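Local coordinates for uncharacterized protein (Legionella longbeachae NSW150, PDB 4JZA) that probably dephosphorylates phosphoinositides, removing the 3-phosphate from phosphatidylinositol 3-phosphate, an activity suited to manipulating host-cell lipids during infection, at residues 413-418 with 533-538; 465-470 with 475-480; 482-487 with 510-515. All blocks are in the same frame, centred on the assembly; numbering follows the deposited sequence.

All three contacts lie on the same side of the molecule, and contacts 2 and 3 are nested inside the chain loop that contact 1 closes. Contact 1 is buried between a sheet strand and helix 524-542 and rests on carboxamide and carboxylate hydrogen bonds. Contact 2, partly buried, is a short hairpin held by main-chain bonds and one imidazole-hydroxyl bond. Contact 3, small but buried, joins helices 482-492 and 501-513 mainly through a leucine on a serine. His466 of contact 2 reaches Glu535 of contact 1, whose aliphatic part packs on Leu487 of helix 482-492. The chemistry thus shifts from buried polar pairing to backbone pairing to van der Waals packing of a leucine on polar side chains.

Contact 1: residues 413-418 with 533-538; sequences ILQTLI and SLEQLI
Gln415 reaches from its strand to two successive residues of the helix, Glu535 and Gln536, using both ends of its carboxamide. Two hydrogen bonds result. Gln415 NE2 donates to Glu535 OE1 over 2.8 Å in an almost straight line, 174° at the hydrogen; the acceptor lies in the Gln415 amide plane, while Gln415 NE2 meets Glu535 OE1 on the anti side, tilted out of the carboxylate plane. Gln536 NE2 in turn donates to Gln415 OE1, also at 2.8 Å; this donor sits above the carbonyl plane, and the two amide planes stand 81° apart. Gln415 gets there with CG anti to its N (chi1 -164°) and an extended chain, whereas Gln536 folds at chi2 to bring its amide round.

Further polar partners fix these buried groups. Gln415 NE2 also binds Ser532 O, Glu535 OE1 also meets His466 NE2 while OE2 takes Tyr508 OH, and Gln536 OE1 is held by Ser546.

The apolar share is small: Ile413 CD1 lies 4.2 Å from Glu535 CB, against the aliphatic base of that side chain.

Strand 413-416 and helix 533-538 run nearly antiparallel, their axes 10.2 Å apart. This is the layered alpha/beta arrangement of a parallel sheet region covered by helices, and the adjoining strand 545-549 leads into the CX5R phosphatase P-loop that ends at Arg556.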
ATOM      1  N   ILE A 413      18.385  12.686 -17.418  1.00 50.83           N
ATOM      2  CA  ILE A 413      17.165  12.160 -18.019  1.00 48.33           C
ATOM      3  C   ILE A 413      16.162  11.763 -16.964  1.00 47.28           C
ATOM      4  O   ILE A 413      16.532  11.276 -15.887  1.00 46.75           O
ATOM      5  CB  ILE A 413      17.467  10.988 -18.943  1.00 50.45           C
ATOM      6  CG1 ILE A 413      16.219  10.643 -19.753  1.00 52.65           C
ATOM      7  CG2 ILE A 413      18.000   9.782 -18.176  1.00 51.31           C
ATOM      8  CD1 ILE A 413      16.553   9.864 -20.997  1.00 53.75           C
ATOM      9  N   LEU A 414      14.892  12.036 -17.256  1.00 48.54           N
ATOM     10  CA  LEU A 414      13.744  11.490 -16.497  1.00 46.49           C
ATOM     11  C   LEU A 414      12.969  10.557 -17.408  1.00 45.22           C
ATOM     12  O   LEU A 414      12.092  10.970 -18.170  1.00 42.16           O
ATOM     13  CB  LEU A 414      12.826  12.609 -16.021  1.00 50.40           C
ATOM     14  CG  LEU A 414      11.857  12.373 -14.865  1.00 51.91           C
ATOM     15  CD1 LEU A 414      11.066  13.632 -14.523  1.00 53.17           C
ATOM     16  CD2 LEU A 414      10.934  11.228 -15.194  1.00 51.72           C
ATOM     17  N   GLN A 415      13.330   9.285 -17.364  1.00 46.98           N
ATOM     18  CA  GLN A 415      12.747   8.310 -18.262  1.00 48.72           C
ATOM     19  C   GLN A 415      11.608   7.575 -17.582  1.00 49.44           C
ATOM     20  O   GLN A 415      11.820   6.845 -16.632  1.00 51.70           O
ATOM     21  CB  GLN A 415      13.810   7.318 -18.707  1.00 48.27           C
ATOM     22  CG  GLN A 415      13.428   6.505 -19.922  1.00 50.63           C
ATOM     23  CD  GLN A 415      14.357   5.343 -20.140  1.00 52.33           C
ATOM     24  OE1 GLN A 415      14.546   4.518 -19.257  1.00 58.07           O
ATOM     25  NE2 GLN A 415      14.940   5.270 -21.319  1.00 48.13           N
ATOM     26  N   THR A 416      10.395   7.779 -18.071  1.00 49.05           N
ATOM     27  CA  THR A 416       9.240   7.155 -17.466  1.00 50.56           C
ATOM     28  C   THR A 416       8.661   6.083 -18.363  1.00 50.63           C
ATOM     29  O   THR A 416       8.529   6.264 -19.564  1.00 47.94           O
ATOM     30  CB  THR A 416       8.140   8.175 -17.142  1.00 52.36           C
ATOM     31  OG1 THR A 416       7.633   8.731 -18.354  1.00 50.63           O
ATOM     32  CG2 THR A 416       8.683   9.278 -16.277  1.00 54.67           C
ATOM     33  N   LEU A 417       8.308   4.963 -17.756  1.00 49.28           N
ATOM     34  CA  LEU A 417       7.707   3.865 -18.479  1.00 49.19           C
ATOM     35  C   LEU A 417       6.257   3.708 -18.069  1.00 46.14           C
ATOM     36  O   LEU A 417       5.912   2.784 -17.361  1.00 41.26           O
ATOM     37  CB  LEU A 417       8.481   2.583 -18.203  1.00 50.98           C
ATOM     38  CG  LEU A 417       9.965   2.680 -18.550  1.00 51.51           C
ATOM     39  CD1 LEU A 417      10.732   1.451 -18.111  1.00 47.94           C
ATOM     40  CD2 LEU A 417      10.157   2.939 -20.032  1.00 53.35           C
ATOM     41  N   ILE A 418       5.412   4.627 -18.513  1.00 46.06           N
ATOM     42  CA  ILE A 418       4.000   4.578 -18.182  1.00 44.28           C
ATOM     43  C   ILE A 418       3.136   4.808 -19.411  1.00 41.94           C
ATOM     44  O   ILE A 418       3.612   5.278 -20.427  1.00 43.61           O
ATOM     45  CB  ILE A 418       3.636   5.579 -17.072  1.00 43.63           C
ATOM     46  CG1 ILE A 418       3.570   6.998 -17.615  1.00 42.26           C
ATOM     47  CG2 ILE A 418       4.630   5.492 -15.933  1.00 42.64           C
ATOM     48  CD1 ILE A 418       3.303   8.024 -16.547  1.00 40.02           C
ATOM     49  N   SER A 533      16.543   1.334 -23.455  1.00 46.09           N
ATOM     50  CA  SER A 533      17.924   0.986 -23.106  1.00 44.54           C
ATOM     51  C   SER A 533      18.890   1.923 -23.788  1.00 46.48           C
ATOM     52  O   SER A 533      19.879   2.325 -23.178  1.00 50.92           O
ATOM     53  CB  SER A 533      18.270  -0.470 -23.450  1.00 43.07           C
ATOM     54  OG  SER A 533      17.761  -1.395 -22.503  1.00 41.59           O
ATOM     55  N   LEU A 534      18.619   2.283 -25.042  1.00 48.23           N
ATOM     56  CA  LEU A 534      19.568   3.138 -25.810  1.00 48.22           C
ATOM     57  C   LEU A 534      19.625   4.550 -25.207  1.00 47.95           C
ATOM     58  O   LEU A 534      20.696   5.041 -24.951  1.00 48.50           O
ATOM     59  CB  LEU A 534      19.243   3.160 -27.317  1.00 47.04           C
ATOM     60  CG  LEU A 534      19.555   1.831 -28.019  1.00 47.53           C
ATOM     61  CD1 LEU A 534      18.921   1.809 -29.387  1.00 46.89           C
ATOM     62  CD2 LEU A 534      21.038   1.529 -28.134  1.00 49.01           C
ATOM     63  N   GLU A 535      18.471   5.136 -24.893  1.00 49.21           N
ATOM     64  CA  GLU A 535      18.415   6.373 -24.163  1.00 49.78           C
ATOM     65  C   GLU A 535      19.289   6.326 -22.929  1.00 50.79           C
ATOM     66  O   GLU A 535      19.999   7.292 -22.662  1.00 53.62           O
ATOM     67  CB  GLU A 535      17.003   6.691 -23.741  1.00 49.27           C
ATOM     68  CG  GLU A 535      16.110   7.007 -24.913  1.00 53.17           C
ATOM     69  CD  GLU A 535      14.638   7.200 -24.540  1.00 57.58           C
ATOM     70  OE1 GLU A 535      14.235   7.159 -23.331  1.00 55.93           O
ATOM     71  OE2 GLU A 535      13.869   7.394 -25.505  1.00 59.21           O
ATOM     72  N   GLN A 536      19.255   5.224 -22.176  1.00 48.81           N
ATOM     73  CA  GLN A 536      20.047   5.152 -20.941  1.00 46.31           C
ATOM     74  C   GLN A 536      21.488   5.018 -21.294  1.00 44.12           C
ATOM     75  O   GLN A 536      22.341   5.549 -20.604  1.00 45.87           O
ATOM     76  CB  GLN A 536      19.687   3.971 -20.054  1.00 45.61           C
ATOM     77  CG  GLN A 536      18.288   4.008 -19.503  1.00 48.04           C
ATOM     78  CD  GLN A 536      18.146   4.890 -18.329  1.00 50.24           C
ATOM     79  OE1 GLN A 536      19.137   5.397 -17.809  1.00 55.80           O
ATOM     80  NE2 GLN A 536      16.901   5.096 -17.886  1.00 49.59           N
ATOM     81  N   LEU A 537      21.776   4.263 -22.337  1.00 43.94           N
ATOM     82  CA  LEU A 537      23.165   4.042 -22.718  1.00 44.62           C
ATOM     83  C   LEU A 537      23.760   5.340 -23.264  1.00 47.39           C
ATOM     84  O   LEU A 537      24.913   5.659 -22.999  1.00 53.27           O
ATOM     85  CB  LEU A 537      23.277   2.916 -23.725  1.00 42.44           C
ATOM     86  CG  LEU A 537      23.097   1.503 -23.126  1.00 41.83           C
ATOM     87  CD1 LEU A 537      22.989   0.524 -24.276  1.00 39.32           C
ATOM     88  CD2 LEU A 537      24.175   1.019 -22.139  1.00 40.49           C
ATOM     89  N   ILE A 538      22.958   6.114 -23.979  1.00 43.97           N
ATOM     90  CA  ILE A 538      23.385   7.408 -24.438  1.00 43.08           C
ATOM     91  C   ILE A 538      23.756   8.305 -23.276  1.00 46.00           C
ATOM     92  O   ILE A 538      24.873   8.812 -23.222  1.00 50.86           O
ATOM     93  CB  ILE A 538      22.317   8.051 -25.340  1.00 43.27           C
ATOM     94  CG1 ILE A 538      22.295   7.315 -26.687  1.00 44.35           C
ATOM     95  CG2 ILE A 538      22.614   9.518 -25.613  1.00 45.56           C
ATOM     96  CD1 ILE A 538      20.979   7.461 -27.444  1.00 45.70           C
TER

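Contact 2: residues 465-470 with 475-480; sequences NHPYNM and YYTQAY
His466 and Thr477 meet by side chains, the imidazole pointing one nitrogen at the hydroxyl. His466 ND1 donates to Thr477 OG1 at 3.0 Å, with 169° at the hydrogen and the oxygen lying in the ring plane. Thr477 places that oxygen beside its own backbone N and its methyl anti to it (chi1 -40°), which leaves CG2 3.8 Å from His466 ND1, next to the bonded hydroxyl. Both groups have a second partner: Thr477 OG1 also bonds Glu528 OE1, and His466 NE2 bonds Glu535, so neither the ring nor the hydroxyl can turn easily.

Next along, the Pro467 ring comes at about a right angle to the Thr477 side chain, CD standing 3.9 Å from OG1. Pro467 O takes a CA-H...O contact from Tyr476 CA, 3.5 Å away. The CB of Tyr476 points away from 465-470; Gln478 NE2 sits over one face of the Tyr476 ring, toward its rim, and makes a weak bond to Tyr476 O.

Farther on the two segments close into an antiparallel hairpin. Asn469 and Tyr475 form a hydrogen-bonded pair: Asn469 N donates to Tyr475 O at 3.0 Å, and Tyr475 N to Asn469 O at 2.6 Å. With CG anti to its carbonyl carbon (chi1 -70°), the Tyr475 ring presents an edge, in plane, to Asn469 O.

Around the hairpin, Arg473 makes a cation-pi contact with Tyr475 and Trp624 stacks on Tyr468. His466, Tyr468 and Tyr476 all touch helix 524-542, and the backbone of His466 bonds to Thr416 of strand 412-416, the neighbour of edge strand 462-465.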
ATOM      1  N   ASN A 465       9.112   9.396 -22.261  1.00 48.77           N
ATOM      2  CA  ASN A 465       8.120   8.443 -21.815  1.00 49.76           C
ATOM      3  C   ASN A 465       7.856   7.365 -22.858  1.00 51.56           C
ATOM      4  O   ASN A 465       7.681   7.691 -24.021  1.00 50.00           O
ATOM      5  CB  ASN A 465       6.796   9.121 -21.542  1.00 47.89           C
ATOM      6  CG  ASN A 465       5.805   8.162 -20.988  1.00 47.66           C
ATOM      7  OD1 ASN A 465       4.812   7.830 -21.624  1.00 51.13           O
ATOM      8  ND2 ASN A 465       6.114   7.635 -19.832  1.00 46.72           N
ATOM      9  N   HIS A 466       7.781   6.101 -22.423  1.00 51.16           N
ATOM     10  CA  HIS A 466       7.586   4.975 -23.324  1.00 48.67           C
ATOM     11  C   HIS A 466       6.383   4.185 -22.972  1.00 47.90           C
ATOM     12  O   HIS A 466       6.412   3.322 -22.085  1.00 47.24           O
ATOM     13  CB  HIS A 466       8.796   4.090 -23.338  1.00 52.53           C
ATOM     14  CG  HIS A 466      10.003   4.803 -23.835  1.00 53.21           C
ATOM     15  ND1 HIS A 466      10.104   5.251 -25.130  1.00 49.50           N
ATOM     16  CD2 HIS A 466      11.112   5.215 -23.195  1.00 53.28           C
ATOM     17  CE1 HIS A 466      11.253   5.874 -25.273  1.00 56.66           C
ATOM     18  NE2 HIS A 466      11.887   5.859 -24.112  1.00 57.27           N
ATOM     19  N   PRO A 467       5.289   4.502 -23.657  1.00 45.13           N
ATOM     20  CA  PRO A 467       4.070   3.810 -23.381  1.00 44.84           C
ATOM     21  C   PRO A 467       4.173   2.500 -24.073  1.00 43.34           C
ATOM     22  O   PRO A 467       4.930   2.383 -25.010  1.00 42.80           O
ATOM     23  CB  PRO A 467       3.007   4.714 -24.010  1.00 45.75           C
ATOM     24  CG  PRO A 467       3.710   5.464 -25.079  1.00 43.57           C
ATOM     25  CD  PRO A 467       5.107   5.623 -24.593  1.00 44.52           C
ATOM     26  N   TYR A 468       3.456   1.510 -23.577  1.00 45.01           N
ATOM     27  CA  TYR A 468       3.318   0.220 -24.263  1.00 46.24           C
ATOM     28  C   TYR A 468       2.042  -0.444 -23.679  1.00 49.30           C
ATOM     29  O   TYR A 468       2.073  -1.127 -22.654  1.00 48.43           O
ATOM     30  CB  TYR A 468       4.576  -0.671 -24.153  1.00 43.14           C
ATOM     31  CG  TYR A 468       4.431  -1.924 -24.976  1.00 44.27           C
ATOM     32  CD1 TYR A 468       4.201  -1.837 -26.336  1.00 48.57           C
ATOM     33  CD2 TYR A 468       4.473  -3.189 -24.404  1.00 46.39           C
ATOM     34  CE1 TYR A 468       4.023  -2.963 -27.116  1.00 51.41           C
ATOM     35  CE2 TYR A 468       4.298  -4.335 -25.177  1.00 46.83           C
ATOM     36  CZ  TYR A 468       4.072  -4.205 -26.531  1.00 49.90           C
ATOM     37  OH  TYR A 468       3.892  -5.269 -27.352  1.00 49.29           O
ATOM     38  N   ASN A 469       0.917  -0.188 -24.335  1.00 52.91           N
ATOM     39  CA  ASN A 469      -0.385  -0.552 -23.810  1.00 56.25           C
ATOM     40  C   ASN A 469      -1.390  -0.904 -24.942  1.00 56.02           C
ATOM     41  O   ASN A 469      -1.231  -0.480 -26.098  1.00 59.03           O
ATOM     42  CB  ASN A 469      -0.890   0.599 -22.943  1.00 56.88           C
ATOM     43  CG  ASN A 469      -2.095   0.205 -22.106  1.00 70.88           C
ATOM     44  OD1 ASN A 469      -2.202  -0.946 -21.616  1.00 73.51           O
ATOM     45  ND2 ASN A 469      -3.054   1.147 -21.977  1.00 77.49           N
HETATM   46  N   MSE A 470      -2.394  -1.711 -24.612  1.00 57.58           N
HETATM   47  CA  MSE A 470      -3.407  -2.147 -25.566  1.00 59.30           C
HETATM   48  C   MSE A 470      -4.753  -1.712 -25.081  1.00 61.91           C
HETATM   49  O   MSE A 470      -5.121  -1.999 -23.941  1.00 60.23           O
HETATM   50  CB  MSE A 470      -3.365  -3.674 -25.620  1.00 62.62           C
HETATM   51  CG  MSE A 470      -4.352  -4.277 -26.620  1.00 73.35           C
HETATM   52 SE   MSE A 470      -3.909  -3.736 -28.469  0.78 82.09          SE
HETATM   53  CE  MSE A 470      -2.823  -5.331 -28.915  1.00 84.82           C
ATOM     54  N   TYR A 475      -0.780   1.082 -28.133  1.00 58.59           N
ATOM     55  CA  TYR A 475      -0.148   2.391 -27.830  1.00 57.38           C
ATOM     56  C   TYR A 475       1.333   2.157 -27.592  1.00 53.40           C
ATOM     57  O   TYR A 475       1.693   1.253 -26.822  1.00 49.85           O
ATOM     58  CB  TYR A 475      -0.730   3.012 -26.569  1.00 58.59           C
ATOM     59  CG  TYR A 475      -2.144   3.500 -26.697  1.00 62.04           C
ATOM     60  CD1 TYR A 475      -3.223   2.623 -26.547  1.00 60.94           C
ATOM     61  CD2 TYR A 475      -2.413   4.854 -26.938  1.00 64.77           C
ATOM     62  CE1 TYR A 475      -4.524   3.068 -26.661  1.00 65.03           C
ATOM     63  CE2 TYR A 475      -3.714   5.308 -27.049  1.00 68.69           C
ATOM     64  CZ  TYR A 475      -4.769   4.413 -26.915  1.00 68.77           C
ATOM     65  OH  TYR A 475      -6.069   4.867 -27.032  1.00 69.31           O
ATOM     66  N   TYR A 476       2.182   2.930 -28.256  1.00 49.77           N
ATOM     67  CA  TYR A 476       3.626   2.735 -28.217  1.00 49.59           C
ATOM     68  C   TYR A 476       4.338   4.028 -28.559  1.00 50.83           C
ATOM     69  O   TYR A 476       3.700   5.002 -28.918  1.00 50.57           O
ATOM     70  CB  TYR A 476       4.050   1.642 -29.186  1.00 51.46           C
ATOM     71  CG  TYR A 476       3.626   1.898 -30.604  1.00 51.81           C
ATOM     72  CD1 TYR A 476       2.333   1.646 -31.012  1.00 52.75           C
ATOM     73  CD2 TYR A 476       4.519   2.393 -31.533  1.00 51.11           C
ATOM     74  CE1 TYR A 476       1.942   1.880 -32.310  1.00 54.75           C
ATOM     75  CE2 TYR A 476       4.136   2.630 -32.832  1.00 52.50           C
ATOM     76  CZ  TYR A 476       2.846   2.371 -33.214  1.00 52.21           C
ATOM     77  OH  TYR A 476       2.464   2.604 -34.506  1.00 51.04           O
ATOM     78  N   THR A 477       5.657   4.061 -28.417  1.00 54.46           N
ATOM     79  CA  THR A 477       6.390   5.255 -28.801  1.00 54.15           C
ATOM     80  C   THR A 477       6.367   5.418 -30.314  1.00 58.56           C
ATOM     81  O   THR A 477       6.743   4.523 -31.052  1.00 56.98           O
ATOM     82  CB  THR A 477       7.855   5.183 -28.354  1.00 55.44           C
ATOM     83  OG1 THR A 477       7.933   4.593 -27.056  1.00 54.88           O
ATOM     84  CG2 THR A 477       8.452   6.558 -28.298  1.00 55.83           C
ATOM     85  N   GLN A 478       5.941   6.587 -30.763  1.00 65.32           N
ATOM     86  CA  GLN A 478       5.864   6.882 -32.180  1.00 70.79           C
ATOM     87  C   GLN A 478       7.247   7.132 -32.754  1.00 72.32           C
ATOM     88  O   GLN A 478       8.157   7.523 -32.037  1.00 73.50           O
ATOM     89  CB  GLN A 478       4.953   8.081 -32.428  1.00 71.69           C
ATOM     90  CG  GLN A 478       3.524   7.884 -31.958  1.00 72.19           C
ATOM     91  CD  GLN A 478       2.814   6.759 -32.687  1.00 82.08           C
ATOM     92  OE1 GLN A 478       2.408   6.908 -33.832  1.00 90.24           O
ATOM     93  NE2 GLN A 478       2.649   5.631 -32.017  1.00 84.47           N
ATOM     94  N   ALA A 479       7.397   6.916 -34.051  1.00 69.64           N
ATOM     95  CA  ALA A 479       8.654   7.167 -34.730  1.00 68.09           C
ATOM     96  C   ALA A 479       8.995   8.644 -34.638  1.00 74.06           C
ATOM     97  O   ALA A 479      10.152   9.023 -34.508  1.00 74.89           O
ATOM     98  CB  ALA A 479       8.567   6.729 -36.176  1.00 71.83           C
ATOM     99  N   TYR A 480       7.961   9.466 -34.710  1.00 77.96           N
ATOM    100  CA  TYR A 480       8.075  10.909 -34.836  1.00 88.23           C
ATOM    101  C   TYR A 480       8.032  11.635 -33.491  1.00 85.15           C
ATOM    102  O   TYR A 480       7.837  12.843 -33.440  1.00 79.70           O
ATOM    103  CB  TYR A 480       6.969  11.432 -35.752  1.00 99.78           C
ATOM    104  CG  TYR A 480       5.580  11.255 -35.188  1.00111.41           C
ATOM    105  CD1 TYR A 480       5.011  12.227 -34.384  1.00106.92           C
ATOM    106  CD2 TYR A 480       4.842  10.115 -35.452  1.00120.44           C
ATOM    107  CE1 TYR A 480       3.747  12.072 -33.859  1.00108.23           C
ATOM    108  CE2 TYR A 480       3.574   9.951 -34.934  1.00126.64           C
ATOM    109  CZ  TYR A 480       3.032  10.933 -34.137  1.00120.07           C
ATOM    110  OH  TYR A 480       1.771  10.778 -33.611  1.00114.36           O
TER

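Contact 3: residues 482-487 with 510-515; sequences KDSQSL and SVLESA
Lys482 O, two residues ahead of the Ser484 that meets Leu512, is gripped by two donors of one residue: Ser486 N at 3.0 Å and Ser486 OG at 3.2 Å. It lies in the first turn of helix 482-492, which with helix 501-513 makes a helical hairpin, the two helices running in roughly opposite directions. Between them, Leu512 projects toward Ser484. Its CD1 rests 3.5 Å from Ser484 CB and equally far from Ser484 OG, while CD2 lies 4.1 Å from the same CB.

The serine hydroxyl stands beside its own backbone N (chi1 -66°), where it also bonds Tyr508 OH, one turn before Leu512 on the facing helix. The leucine methyl and the tyrosine hydroxyl therefore both meet the small serine side chain, and its buried oxygen keeps a polar partner despite the apolar neighbour.

Around Leu512 the backbone carbonyls have polar partners: Ser514 OG reaches back to Val511 O at 2.7 Å, and Arg527 of helix 524-542 binds both Val511 O and Leu512 O. At the outer edge of the contact, Gln485, bent at chi2, swings its amide round to put NE2 4.1 Å from Leu512 CD2.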
ATOM      1  N   LYS A 482       8.361  13.641 -30.186  1.00 72.37           N
ATOM      2  CA  LYS A 482       9.055  14.894 -29.946  1.00 72.67           C
ATOM      3  C   LYS A 482      10.227  14.794 -28.990  1.00 74.47           C
ATOM      4  O   LYS A 482      11.281  15.365 -29.232  1.00 80.25           O
ATOM      5  CB  LYS A 482       8.069  15.924 -29.413  1.00 78.68           C
ATOM      6  CG  LYS A 482       7.751  17.040 -30.387  1.00 88.32           C
ATOM      7  CD  LYS A 482       6.559  17.866 -29.935  1.00 98.02           C
ATOM      8  CE  LYS A 482       6.605  18.175 -28.447  1.00103.03           C
ATOM      9  NZ  LYS A 482       7.034  19.571 -28.170  1.00108.42           N
ATOM     10  N   ASP A 483      10.045  14.063 -27.901  1.00 67.88           N
ATOM     11  CA  ASP A 483      11.078  13.945 -26.895  1.00 64.64           C
ATOM     12  C   ASP A 483      12.253  13.116 -27.333  1.00 65.27           C
ATOM     13  O   ASP A 483      13.361  13.285 -26.806  1.00 75.12           O
ATOM     14  CB  ASP A 483      10.523  13.336 -25.633  1.00 65.84           C
ATOM     15  CG  ASP A 483       9.532  14.237 -24.952  1.00 66.56           C
ATOM     16  OD1 ASP A 483       9.888  15.374 -24.529  1.00 63.61           O
ATOM     17  OD2 ASP A 483       8.392  13.779 -24.824  1.00 66.85           O
ATOM     18  N   SER A 484      12.010  12.207 -28.269  1.00 63.85           N
ATOM     19  CA  SER A 484      13.094  11.504 -28.957  1.00 64.49           C
ATOM     20  C   SER A 484      13.922  12.465 -29.828  1.00 64.13           C
ATOM     21  O   SER A 484      15.161  12.455 -29.776  1.00 62.59           O
ATOM     22  CB  SER A 484      12.530  10.363 -29.782  1.00 61.61           C
ATOM     23  OG  SER A 484      11.970   9.397 -28.924  1.00 57.36           O
ATOM     24  N   GLN A 485      13.249  13.320 -30.590  1.00 65.03           N
ATOM     25  CA  GLN A 485      13.977  14.342 -31.334  1.00 72.88           C
ATOM     26  C   GLN A 485      14.832  15.207 -30.416  1.00 66.64           C
ATOM     27  O   GLN A 485      16.003  15.400 -30.724  1.00 70.87           O
ATOM     28  CB  GLN A 485      13.068  15.236 -32.201  1.00 80.68           C
ATOM     29  CG  GLN A 485      12.104  14.507 -33.155  1.00 83.36           C
ATOM     30  CD  GLN A 485      12.747  13.374 -33.952  1.00 80.41           C
ATOM     31  OE1 GLN A 485      13.935  13.413 -34.259  1.00 81.08           O
ATOM     32  NE2 GLN A 485      11.949  12.377 -34.317  1.00 81.84           N
ATOM     33  N   SER A 486      14.296  15.719 -29.304  1.00 60.40           N
ATOM     34  CA  SER A 486      15.126  16.596 -28.475  1.00 63.33           C
ATOM     35  C   SER A 486      16.287  15.791 -27.976  1.00 67.95           C
ATOM     36  O   SER A 486      17.390  16.343 -27.857  1.00 71.21           O
ATOM     37  CB  SER A 486      14.459  17.193 -27.233  1.00 62.85           C
ATOM     38  OG  SER A 486      13.066  17.178 -27.295  1.00 61.38           O
ATOM     39  N   LEU A 487      16.057  14.507 -27.669  1.00 61.60           N
ATOM     40  CA  LEU A 487      17.159  13.705 -27.179  1.00 60.58           C
ATOM     41  C   LEU A 487      18.231  13.533 -28.277  1.00 61.99           C
ATOM     42  O   LEU A 487      19.413  13.776 -28.005  1.00 63.95           O
ATOM     43  CB  LEU A 487      16.709  12.375 -26.611  1.00 58.92           C
ATOM     44  CG  LEU A 487      17.670  11.742 -25.585  1.00 61.91           C
ATOM     45  CD1 LEU A 487      17.214  10.377 -25.150  1.00 63.65           C
ATOM     46  CD2 LEU A 487      19.063  11.550 -26.118  1.00 67.40           C
ATOM     47  N   SER A 510      17.606   4.415 -35.794  1.00 54.03           N
ATOM     48  CA  SER A 510      17.122   3.263 -36.572  1.00 54.24           C
ATOM     49  C   SER A 510      15.944   2.514 -35.934  1.00 55.83           C
ATOM     50  O   SER A 510      14.968   2.162 -36.567  1.00 57.51           O
ATOM     51  CB  SER A 510      18.278   2.289 -36.778  1.00 55.82           C
ATOM     52  OG  SER A 510      17.834   1.128 -37.453  1.00 58.74           O
ATOM     53  N   VAL A 511      16.061   2.247 -34.654  1.00 57.07           N
ATOM     54  CA  VAL A 511      15.003   1.596 -33.917  1.00 53.89           C
ATOM     55  C   VAL A 511      13.753   2.494 -33.873  1.00 52.76           C
ATOM     56  O   VAL A 511      12.653   2.054 -34.134  1.00 55.55           O
ATOM     57  CB  VAL A 511      15.516   1.219 -32.513  1.00 51.03           C
ATOM     58  CG1 VAL A 511      14.399   0.664 -31.696  1.00 51.08           C
ATOM     59  CG2 VAL A 511      16.634   0.183 -32.637  1.00 50.83           C
ATOM     60  N   LEU A 512      13.923   3.760 -33.573  1.00 54.81           N
ATOM     61  CA  LEU A 512      12.821   4.712 -33.629  1.00 60.03           C
ATOM     62  C   LEU A 512      12.077   4.649 -34.960  1.00 64.20           C
ATOM     63  O   LEU A 512      10.853   4.613 -34.977  1.00 63.79           O
ATOM     64  CB  LEU A 512      13.360   6.120 -33.466  1.00 69.04           C
ATOM     65  CG  LEU A 512      12.561   7.061 -32.601  1.00 79.27           C
ATOM     66  CD1 LEU A 512      13.380   7.316 -31.356  1.00 88.03           C
ATOM     67  CD2 LEU A 512      12.344   8.373 -33.327  1.00 83.63           C
ATOM     68  N   GLU A 513      12.823   4.628 -36.079  1.00 71.03           N
ATOM     69  CA  GLU A 513      12.223   4.648 -37.435  1.00 69.22           C
ATOM     70  C   GLU A 513      11.604   3.313 -37.874  1.00 65.15           C
ATOM     71  O   GLU A 513      10.691   3.288 -38.712  1.00 63.62           O
ATOM     72  CB  GLU A 513      13.234   5.133 -38.487  1.00 72.93           C
ATOM     73  CG  GLU A 513      13.418   6.649 -38.523  1.00 76.63           C
ATOM     74  CD  GLU A 513      14.439   7.095 -39.574  1.00 85.69           C
ATOM     75  OE1 GLU A 513      14.645   6.354 -40.564  1.00 85.07           O
ATOM     76  OE2 GLU A 513      15.053   8.176 -39.399  1.00 84.73           O
ATOM     77  N   SER A 514      12.076   2.223 -37.269  1.00 63.84           N
ATOM     78  CA  SER A 514      11.662   0.869 -37.607  1.00 59.60           C
ATOM     79  C   SER A 514      10.163   0.650 -37.552  1.00 62.41           C
ATOM     80  O   SER A 514       9.669  -0.303 -38.147  1.00 68.08           O
ATOM     81  CB  SER A 514      12.315  -0.126 -36.674  1.00 57.59           C
ATOM     82  OG  SER A 514      11.662  -0.060 -35.428  1.00 59.24           O
ATOM     83  N   ALA A 515       9.446   1.508 -36.835  1.00 67.97           N
ATOM     84  CA  ALA A 515       7.979   1.451 -36.770  1.00 74.26           C
ATOM     85  C   ALA A 515       7.253   1.851 -38.077  1.00 80.60           C
ATOM     86  O   ALA A 515       6.139   1.403 -38.316  1.00 73.61           O
ATOM     87  CB  ALA A 515       7.468   2.318 -35.619  1.00 70.97           C
TER